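Probable glutathione S-transferase (Bordetella bronchiseptica RB50, PDB 3H1N) probably catalyses the transfer of glutathione to electrophilic substrates, as expected of a dimeric glutathione S-transferase. Local coordinates at residues Ala123-Val128 against Asp240-His245; Val128-Ala133 against Glu139-Val144. All coordinates share one frame; numbering follows the deposited sequence. Where two conformers were deposited one is given.

Contact 1: residues Ala123-Val128 against Asp240-His245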
loop_
_atom_site.group_PDB
_atom_site.type_symbol
_atom_site.label_atom_id
_atom_site.label_comp_id
_atom_site.label_asym_id
_atom_site.label_seq_id
_atom_site.Cartn_x
_atom_site.Cartn_y
_atom_site.Cartn_z
ATOM N N ALA B 123 -6.887 5.863 0.582
ATOM C CA ALA B 123 -6.652 6.331 -0.779
ATOM C C ALA B 123 -7.956 6.449 -1.589
ATOM O O ALA B 123 -8.117 7.386 -2.401
ATOM C CB ALA B 123 -5.650 5.426 -1.496
ATOM N N GLU B 124 -8.880 5.515 -1.362
ATOM C CA GLU B 124 -10.185 5.562 -2.034
ATOM C C GLU B 124 -10.993 6.758 -1.548
ATOM O O GLU B 124 -11.695 7.384 -2.343
ATOM C CB GLU B 124 -10.969 4.245 -1.883
ATOM C CG GLU B 124 -10.346 3.103 -2.675
ATOM C CD GLU B 124 -11.243 1.864 -2.827
ATOM O OE1 GLU B 124 -12.483 1.990 -2.785
ATOM O OE2 GLU B 124 -10.692 0.759 -3.045
ATOM N N ALA B 125 -10.863 7.100 -0.266
ATOM C CA ALA B 125 -11.537 8.292 0.279
ATOM C C ALA B 125 -11.003 9.589 -0.345
ATOM O O ALA B 125 -11.716 10.612 -0.398
ATOM C CB ALA B 125 -11.437 8.325 1.807
ATOM N N HIS B 126 -9.746 9.554 -0.795
ATOM C CA HIS B 126 -9.152 10.691 -1.491
ATOM C C HIS B 126 -9.569 10.692 -2.946
ATOM O O HIS B 126 -9.934 11.727 -3.515
ATOM C CB HIS B 126 -7.630 10.651 -1.418
ATOM C CG HIS B 126 -6.968 11.620 -2.344
ATOM N ND1 HIS B 126 -6.528 11.259 -3.598
ATOM C CD2 HIS B 126 -6.702 12.941 -2.217
ATOM C CE1 HIS B 126 -6.001 12.311 -4.197
ATOM N NE2 HIS B 126 -6.093 13.344 -3.381
ATOM N N ASP B 127 -9.480 9.522 -3.559
ATOM C CA ASP B 127 -9.735 9.406 -4.977
ATOM C C ASP B 127 -11.212 9.653 -5.330
ATOM O O ASP B 127 -11.517 9.913 -6.477
ATOM C CB ASP B 127 -9.244 8.055 -5.487
ATOM C CG ASP B 127 -7.717 7.956 -5.533
ATOM O OD1 ASP B 127 -6.999 8.917 -5.166
ATOM O OD2 ASP B 127 -7.223 6.905 -5.986
ATOM N N VAL B 128 -12.123 9.620 -4.349
ATOM C CA VAL B 128 -13.533 9.892 -4.635
ATOM C C VAL B 128 -13.705 11.321 -5.192
ATOM O O VAL B 128 -14.529 11.551 -6.070
ATOM C CB VAL B 128 -14.442 9.648 -3.390
ATOM C CG1 VAL B 128 -14.441 10.847 -2.454
ATOM C CG2 VAL B 128 -15.860 9.327 -3.825
ATOM N N ASP B 240 -9.244 20.344 3.584
ATOM C CA ASP B 240 -9.050 20.007 2.178
ATOM C C ASP B 240 -7.880 19.064 1.988
ATOM O O ASP B 240 -7.016 19.272 1.131
ATOM C CB ASP B 240 -8.945 21.273 1.332
ATOM C CG ASP B 240 -10.233 22.060 1.344
ATOM O OD1 ASP B 240 -11.124 21.781 0.510
ATOM O OD2 ASP B 240 -10.375 22.927 2.226
ATOM N N GLY B 241 -7.888 18.005 2.789
ATOM C CA GLY B 241 -6.903 16.939 2.680
ATOM C C GLY B 241 -7.496 15.734 1.991
ATOM O O GLY B 241 -8.134 15.858 0.947
ATOM N N ILE B 242 -7.287 14.568 2.594
ATOM C CA ILE B 242 -7.799 13.286 2.101
ATOM C C ILE B 242 -9.311 13.174 2.307
ATOM O O ILE B 242 -10.041 12.878 1.361
ATOM C CB ILE B 242 -7.082 12.111 2.824
ATOM C CG1 ILE B 242 -5.627 12.032 2.360
ATOM C CG2 ILE B 242 -7.812 10.753 2.590
ATOM C CD1 ILE B 242 -4.806 11.060 3.148
ATOM N N PHE B 243 -9.757 13.428 3.545
ATOM C CA PHE B 243 -11.165 13.308 3.943
ATOM C C PHE B 243 -11.859 14.675 3.841
ATOM O O PHE B 243 -11.598 15.583 4.635
ATOM C CB PHE B 243 -11.284 12.718 5.364
ATOM C CG PHE B 243 -10.619 11.362 5.518
ATOM C CD1 PHE B 243 -11.255 10.210 5.063
ATOM C CD2 PHE B 243 -9.353 11.243 6.114
ATOM C CE1 PHE B 243 -10.663 8.951 5.203
ATOM C CE2 PHE B 243 -8.742 9.986 6.253
ATOM C CZ PHE B 243 -9.396 8.836 5.791
ATOM N N ARG B 244 -12.702 14.827 2.823
ATOM C CA ARG B 244 -13.315 16.111 2.520
ATOM C C ARG B 244 -14.820 15.984 2.529
ATOM O O ARG B 244 -15.385 15.093 1.891
ATOM C CB ARG B 244 -12.869 16.646 1.154
ATOM C CG ARG B 244 -11.368 16.909 1.003
ATOM C CD ARG B 244 -11.087 17.585 -0.326
ATOM N NE ARG B 244 -9.664 17.777 -0.587
ATOM C CZ ARG B 244 -9.176 18.500 -1.602
ATOM N NH1 ARG B 244 -9.991 19.146 -2.425
ATOM N NH2 ARG B 244 -7.861 18.603 -1.778
ATOM N N HIS B 245 -15.475 16.893 3.233
ATOM C CA HIS B 245 -16.934 16.894 3.251
ATOM C C HIS B 245 -17.521 17.684 2.077
ATOM O O HIS B 245 -17.559 18.912 2.096
ATOM C CB HIS B 245 -17.468 17.423 4.587
ATOM C CG HIS B 245 -18.961 17.541 4.625
ATOM N ND1 HIS B 245 -19.794 16.529 4.203
ATOM C CD2 HIS B 245 -19.768 18.559 5.002
ATOM C CE1 HIS B 245 -21.050 16.913 4.326
ATOM N NE2 HIS B 245 -21.062 18.138 4.818
HETATM O O HOH W 1 -13.218 12.272 1.206
#
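In the all-helical C-terminal domain of this glutathione S-transferase fold, the C-terminal end of helix 105-127 is covered by an irregular strip of the C-terminal tail, and Ala125 and His126 meet Ile242 and Phe243 there. Ala125 suits the place because its single methyl lets the tail come close: CB lies 3.5 Å from CE1 of Phe243, approaching the ring obliquely. The Phe243 ring is backed by its own neighbour, since CG2 of Ile242 sits over the ring centre, 3.8 Å above the plane. That same CG2 branch, set opposite the backbone N, reaches the helix as well, with Ile242 CG2 4.0 Å from His126 CB, so one branched side chain fills the corner between helix and aromatic ring. Thr122 and Val191 of helix 183-198 also touch Phe243.

The carbonyl oxygens Ala125 O and Ile242 O are 3.3 Å apart, two acceptors that cannot bond to each other. A water donates to Ala125 O at 2.8 Å and accepts from Arg244 N, tying the helix end to the tail, while Ile242 O is hydrogen-bonded to His129 NE2. Arg244 then folds back on its own loop, its NE donating to Gly241 O at 2.9 Å within the guanidinium plane. On the helix, the His126 ring is turned by its first torsion (chi1 168°) beside the carbonyl carbon, with the CA of Ile242 at its edge. Its ND1 gives a hydrogen bond to Asp127 OD1, 2.9 Å long with an N-H...O angle of 162°, which fixes the ring's rotation.

Contact 2: residues Val128-Ala133 against Glu139-Val144; sequences VHHPVA and EDQQDV
Gln141, at the N-cap position of helix 142-167, reaches back into the loop 128-133 and binds its backbone with both ends of its amide. CG takes the crowded position between backbone N and carbonyl carbon (chi1 55°), and the chain then runs extended into the loop. OE1 is gripped twice: Val132 N donates to it at 2.8 Å, nearly in line with the C=O bond, and Ala133 N does so at 3.2 Å, tilted out of the carbonyl plane. The other end of the amide, NE2, donates to Ala133 O at 3.1 Å with an N-H...O angle of 172°. Ala133 O also accepts from ND1 of His130, whose ring plane stands 63° from the Gln141 amide. Glutamine fits because one flat group offers an acceptor and a donor to the same stretch of buried backbone; NE2 also bonds to Tyr137 O.

Beside these amide bonds lies the tight apolar part. Pro131 CG presses on Val144 CG1 at 3.3 Å, closer than usual for two carbons, while CG2 of Val132 meets CG2 of Val144 more loosely at 4.0 Å. Pro131 N carries no hydrogen, so its 3.3 Å approach to Gln141 OE1 is not a bond, and OE1 accepts from Val132 N and Ala133 N instead. The solvent side is looser: Glu139, Asp140 and Asp143 are exposed, and none touches 128-133. The contact thus joins the loop after helix 105-127 to the start of helix 142-167, at the dimer interface, where Pro131 and Val144 pack on their counterparts in the second subunit and Pro131 O is hydrogen-bonded to Arg148 of that subunit.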
loop_
_atom_site.group_PDB
_atom_site.type_symbol
_atom_site.label_atom_id
_atom_site.label_comp_id
_atom_site.label_asym_id
_atom_site.label_seq_id
_atom_site.Cartn_x
_atom_site.Cartn_y
_atom_site.Cartn_z
ATOM N N VAL B 128 -12.123 9.620 -4.349
ATOM C CA VAL B 128 -13.533 9.892 -4.635
ATOM C C VAL B 128 -13.705 11.321 -5.192
ATOM O O VAL B 128 -14.529 11.551 -6.070
ATOM C CB VAL B 128 -14.442 9.648 -3.390
ATOM C CG1 VAL B 128 -14.441 10.847 -2.454
ATOM C CG2 VAL B 128 -15.860 9.327 -3.825
ATOM N N HIS B 129 -12.917 12.268 -4.668
ATOM C CA HIS B 129 -12.979 13.672 -5.097
ATOM C C HIS B 129 -11.873 14.073 -6.059
ATOM O O HIS B 129 -11.941 15.147 -6.660
ATOM C CB HIS B 129 -13.067 14.654 -3.912
ATOM C CG HIS B 129 -12.023 14.447 -2.853
ATOM N ND1 HIS B 129 -10.698 14.788 -3.034
ATOM C CD2 HIS B 129 -12.119 13.974 -1.586
ATOM C CE1 HIS B 129 -10.021 14.518 -1.929
ATOM N NE2 HIS B 129 -10.859 14.017 -1.038
ATOM N N HIS B 130 -10.876 13.202 -6.221
ATOM C CA HIS B 130 -9.847 13.372 -7.240
ATOM C C HIS B 130 -9.711 12.121 -8.113
ATOM O O HIS B 130 -8.634 11.503 -8.172
ATOM C CB HIS B 130 -8.495 13.761 -6.624
ATOM C CG HIS B 130 -8.476 15.154 -6.089
ATOM N ND1 HIS B 130 -7.748 16.169 -6.669
ATOM C CD2 HIS B 130 -9.132 15.709 -5.042
ATOM C CE1 HIS B 130 -7.955 17.290 -5.997
ATOM N NE2 HIS B 130 -8.788 17.037 -5.003
ATOM N N PRO B 131 -10.796 11.753 -8.812
ATOM C CA PRO B 131 -10.804 10.510 -9.591
ATOM C C PRO B 131 -10.001 10.581 -10.878
ATOM O O PRO B 131 -9.614 9.530 -11.420
ATOM C CB PRO B 131 -12.293 10.310 -9.907
ATOM C CG PRO B 131 -12.858 11.718 -9.903
ATOM C CD PRO B 131 -12.121 12.404 -8.796
ATOM N N VAL B 132 -9.768 11.798 -11.379
ATOM C CA VAL B 132 -9.015 11.985 -12.624
ATOM C C VAL B 132 -7.524 12.195 -12.328
ATOM O O VAL B 132 -6.661 11.546 -12.939
ATOM C CB VAL B 132 -9.582 13.163 -13.490
ATOM C CG1 VAL B 132 -8.723 13.402 -14.741
ATOM C CG2 VAL B 132 -11.055 12.923 -13.876
ATOM N N ALA B 133 -7.225 13.094 -11.388
ATOM C CA ALA B 133 -5.848 13.489 -11.123
ATOM C C ALA B 133 -5.711 14.141 -9.760
ATOM O O ALA B 133 -6.454 15.079 -9.423
ATOM C CB ALA B 133 -5.368 14.443 -12.200
ATOM N N GLU B 139 -13.024 20.942 -8.414
ATOM C CA GLU B 139 -14.061 21.578 -9.234
ATOM C C GLU B 139 -13.992 21.154 -10.703
ATOM O O GLU B 139 -15.015 21.068 -11.373
ATOM C CB GLU B 139 -13.993 23.103 -9.111
ATOM C CG GLU B 139 -14.465 23.637 -7.754
ATOM C CD GLU B 139 -13.512 23.325 -6.598
ATOM O OE1 GLU B 139 -12.296 23.095 -6.831
ATOM O OE2 GLU B 139 -13.992 23.305 -5.442
ATOM N N ASP B 140 -12.785 20.857 -11.181
ATOM C CA ASP B 140 -12.586 20.485 -12.575
ATOM C C ASP B 140 -12.871 19.011 -12.872
ATOM O O ASP B 140 -12.880 18.597 -14.030
ATOM C CB ASP B 140 -11.178 20.868 -13.021
ATOM C CG ASP B 140 -10.955 22.369 -12.988
ATOM O OD1 ASP B 140 -11.817 23.120 -13.506
ATOM O OD2 ASP B 140 -9.925 22.793 -12.428
ATOM N N GLN B 141 -13.127 18.233 -11.826
ATOM C CA GLN B 141 -13.436 16.807 -11.993
ATOM C C GLN B 141 -14.658 16.408 -11.159
ATOM O O GLN B 141 -14.830 15.236 -10.811
ATOM C CB GLN B 141 -12.199 15.931 -11.689
ATOM C CG GLN B 141 -11.574 16.175 -10.308
ATOM C CD GLN B 141 -10.174 15.578 -10.175
ATOM O OE1 GLN B 141 -9.953 14.411 -10.487
ATOM N NE2 GLN B 141 -9.228 16.378 -9.694
ATOM N N GLN B 142 -15.518 17.390 -10.878
ATOM C CA GLN B 142 -16.701 17.166 -10.039
ATOM C C GLN B 142 -17.709 16.164 -10.628
ATOM O O GLN B 142 -18.254 15.342 -9.903
ATOM C CB GLN B 142 -17.418 18.483 -9.703
ATOM C CG GLN B 142 -18.506 18.272 -8.645
ATOM C CD GLN B 142 -19.482 19.427 -8.520
ATOM O OE1 GLN B 142 -19.898 20.024 -9.519
ATOM N NE2 GLN B 142 -19.872 19.735 -7.287
ATOM N N ASP B 143 -17.962 16.246 -11.930
ATOM C CA ASP B 143 -18.887 15.314 -12.588
ATOM C C ASP B 143 -18.429 13.863 -12.428
ATOM O O ASP B 143 -19.245 12.956 -12.186
ATOM C CB ASP B 143 -19.031 15.641 -14.081
ATOM C CG ASP B 143 -19.576 17.043 -14.327
ATOM O OD1 ASP B 143 -20.220 17.624 -13.429
ATOM O OD2 ASP B 143 -19.363 17.563 -15.439
ATOM N N VAL B 144 -17.127 13.651 -12.595
ATOM C CA VAL B 144 -16.535 12.324 -12.404
ATOM C C VAL B 144 -16.654 11.920 -10.922
ATOM O O VAL B 144 -17.040 10.787 -10.611
ATOM C CB VAL B 144 -15.076 12.284 -12.880
ATOM C CG1 VAL B 144 -14.492 10.885 -12.694
ATOM C CG2 VAL B 144 -14.994 12.711 -14.359
#

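In the fold
The two contacts, whose centres lie 11 Å apart, share Val128 in their segments, though it makes neither contact. Along the chain, contact 2 is nested within the long loop that contact 1 closes: contact 2 fastens the short connection between helices 105-127 and 142-167, whereas contact 1 brings back the tail after more than a hundred residues. They touch directly through His129, whose NE2 is 2.8 Å from Ile242 O, a probable hydrogen bond, and through Arg244, which packs on His129 and His130. The His126 ring meets those of His130 (planes about 15° apart) and His129 (about 75°). The contact centres lie about 12 Å and 23 Å from the chain centre; contact 2 touches the second subunit.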